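Local coordinates for sensory box/GGDEF family protein (Caulobacter crescentus, PDB 4YME) that probably acts in cyclic di-GMP signalling at the cell membrane, this piece being the GGDEF domain of a longer sensory protein, at residues N14-R19 / E84-Q89. Sequence-based numbering, arbitrary orientation.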
loop_
_atom_site.group_PDB
_atom_site.type_symbol
_atom_site.label_atom_id
_atom_site.label_comp_id
_atom_site.label_asym_id
_atom_site.label_seq_id
_atom_site.Cartn_x
_atom_site.Cartn_y
_atom_site.Cartn_z
ATOM N N ASN A 14 -7.299 -8.111 -8.432
ATOM C CA ASN A 14 -7.530 -9.583 -8.602
ATOM C C ASN A 14 -6.433 -10.375 -7.923
ATOM O O ASN A 14 -6.678 -11.282 -7.099
ATOM C CB ASN A 14 -7.559 -9.988 -10.111
ATOM C CG ASN A 14 -7.264 -11.510 -10.357
ATOM O OD1 ASN A 14 -7.841 -12.386 -9.698
ATOM N ND2 ASN A 14 -6.358 -11.805 -11.316
ATOM N N SER A 15 -5.185 -10.079 -8.307
ATOM C CA SER A 15 -4.060 -10.886 -7.803
ATOM C C SER A 15 -3.781 -10.578 -6.352
ATOM O O SER A 15 -3.448 -11.469 -5.613
ATOM C CB SER A 15 -2.789 -10.782 -8.630
ATOM O OG SER A 15 -2.393 -9.447 -8.843
ATOM N N LEU A 16 -4.005 -9.344 -5.915
ATOM C CA LEU A 16 -3.943 -9.042 -4.500
ATOM C C LEU A 16 -4.869 -9.914 -3.664
ATOM O O LEU A 16 -4.475 -10.528 -2.665
ATOM C CB LEU A 16 -4.273 -7.541 -4.263
ATOM C CG LEU A 16 -4.564 -7.161 -2.814
ATOM C CD1 LEU A 16 -3.253 -7.306 -2.060
ATOM C CD2 LEU A 16 -5.188 -5.747 -2.732
ATOM N N GLN A 17 -6.127 -9.966 -4.076
ATOM C CA GLN A 17 -7.117 -10.724 -3.296
ATOM C C GLN A 17 -6.717 -12.203 -3.256
ATOM O O GLN A 17 -6.782 -12.841 -2.190
ATOM C CB GLN A 17 -8.497 -10.555 -3.944
ATOM C CG GLN A 17 -9.629 -11.211 -3.137
ATOM C CD GLN A 17 -9.741 -12.738 -3.362
ATOM O OE1 GLN A 17 -9.336 -13.283 -4.426
ATOM N NE2 GLN A 17 -10.281 -13.443 -2.338
HETATM N N MSE A 18 -6.241 -12.747 -4.385
HETATM C CA MSE A 18 -5.867 -14.187 -4.433
HETATM C C MSE A 18 -4.670 -14.476 -3.513
HETATM O O MSE A 18 -4.635 -15.451 -2.780
HETATM C CB MSE A 18 -5.478 -14.631 -5.827
HETATM C CG MSE A 18 -6.599 -14.575 -6.766
HETATM SE SE MSE A 18 -6.107 -15.114 -8.578
HETATM C CE MSE A 18 -4.360 -14.385 -8.944
ATOM N N ARG A 19 -3.679 -13.618 -3.593
ATOM C CA ARG A 19 -2.459 -13.823 -2.815
ATOM C C ARG A 19 -2.686 -13.571 -1.319
ATOM O O ARG A 19 -2.109 -14.256 -0.493
ATOM C CB ARG A 19 -1.313 -12.996 -3.379
ATOM C CG ARG A 19 -0.746 -13.587 -4.704
ATOM C CD ARG A 19 0.505 -12.863 -5.132
ATOM N NE ARG A 19 1.588 -13.109 -4.163
ATOM C CZ ARG A 19 2.826 -12.621 -4.262
ATOM N NH1 ARG A 19 3.141 -11.839 -5.279
ATOM N NH2 ARG A 19 3.726 -12.879 -3.338
ATOM N N GLU A 84 -4.530 4.592 -4.765
ATOM C CA GLU A 84 -4.730 3.670 -3.657
ATOM C C GLU A 84 -3.854 2.432 -3.835
ATOM O O GLU A 84 -4.012 1.692 -4.815
ATOM C CB GLU A 84 -6.163 3.240 -3.660
ATOM C CG GLU A 84 -7.130 4.302 -3.184
ATOM C CD GLU A 84 -8.374 3.579 -2.786
ATOM O OE1 GLU A 84 -8.364 2.946 -1.703
ATOM O OE2 GLU A 84 -9.272 3.539 -3.640
ATOM N N PHE A 85 -2.938 2.243 -2.920
ATOM C CA PHE A 85 -2.009 1.116 -2.943
ATOM C C PHE A 85 -2.237 0.252 -1.724
ATOM O O PHE A 85 -2.794 0.709 -0.695
ATOM C CB PHE A 85 -0.602 1.616 -2.950
ATOM C CG PHE A 85 -0.228 2.403 -4.198
ATOM C CD1 PHE A 85 -0.501 3.735 -4.326
ATOM C CD2 PHE A 85 0.474 1.769 -5.224
ATOM C CE1 PHE A 85 -0.110 4.440 -5.461
ATOM C CE2 PHE A 85 0.859 2.461 -6.356
ATOM C CZ PHE A 85 0.554 3.824 -6.490
ATOM N N ILE A 86 -1.841 -1.023 -1.812
ATOM C CA ILE A 86 -1.924 -1.936 -0.696
ATOM C C ILE A 86 -0.608 -2.661 -0.579
ATOM O O ILE A 86 -0.038 -3.133 -1.593
ATOM C CB ILE A 86 -3.027 -2.980 -0.889
ATOM C CG1 ILE A 86 -4.380 -2.341 -1.001
ATOM C CG2 ILE A 86 -2.962 -4.076 0.188
ATOM C CD1 ILE A 86 -4.978 -2.047 0.243
ATOM N N VAL A 87 -0.120 -2.801 0.647
ATOM C CA VAL A 87 1.016 -3.666 0.935
ATOM C C VAL A 87 0.563 -4.720 1.901
ATOM O O VAL A 87 -0.098 -4.435 2.911
ATOM C CB VAL A 87 2.205 -2.881 1.533
ATOM C CG1 VAL A 87 3.247 -3.828 2.048
ATOM C CG2 VAL A 87 2.757 -1.882 0.511
ATOM N N VAL A 88 0.862 -5.971 1.576
ATOM C CA VAL A 88 0.637 -7.088 2.474
ATOM C C VAL A 88 1.952 -7.553 3.032
ATOM O O VAL A 88 2.851 -7.927 2.288
ATOM C CB VAL A 88 -0.130 -8.237 1.773
ATOM C CG1 VAL A 88 -0.272 -9.422 2.720
ATOM C CG2 VAL A 88 -1.454 -7.781 1.212
ATOM N N GLN A 89 2.055 -7.502 4.367
ATOM C CA GLN A 89 3.277 -7.869 5.076
ATOM C C GLN A 89 3.087 -9.232 5.736
ATOM O O GLN A 89 2.180 -9.431 6.517
ATOM C CB GLN A 89 3.539 -6.849 6.183
ATOM C CG GLN A 89 4.815 -7.181 6.920
ATOM C CD GLN A 89 4.918 -6.393 8.234
ATOM O OE1 GLN A 89 3.943 -6.302 9.015
ATOM N NE2 GLN A 89 6.068 -5.854 8.468
#
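L16 meets I86 and V88 where helix 13-30 lies against strand 84-91 in the ferredoxin-like core of this GGDEF domain, and the trio illustrates how one leucine can seat a helix turn on a strand by apolar contact alone, no hydrogen bond passing between 14-19 and 84-89. The CG of L16 stands anti to its own backbone N (chi1 166°), a torsion that carries both methyl groups out from the helix to the strand. Both methyls reach I86, and CD1 alone also reaches V88. CD2 comes up to the I86 branch point, 3.9 Å from I86 CG1, and the two side chains cross at about a right angle; CD1 lies 3.9 Å from I86 CG2. Strand alternation turns I86 and V88 to the helix and V87 the other way. All three touching residues are buried, and L80 of the neighbouring strand 76-81 packs against both L16 and I86. An alanine here would lack both methyls and would probably open a gap over I86 and V88, leaving residues 14-19 without their apolar contact with 84-89. The L16 and V88 side chains meet at a slant, by one methyl pair, L16 CD1 to V88 CG2 at 3.8 Å.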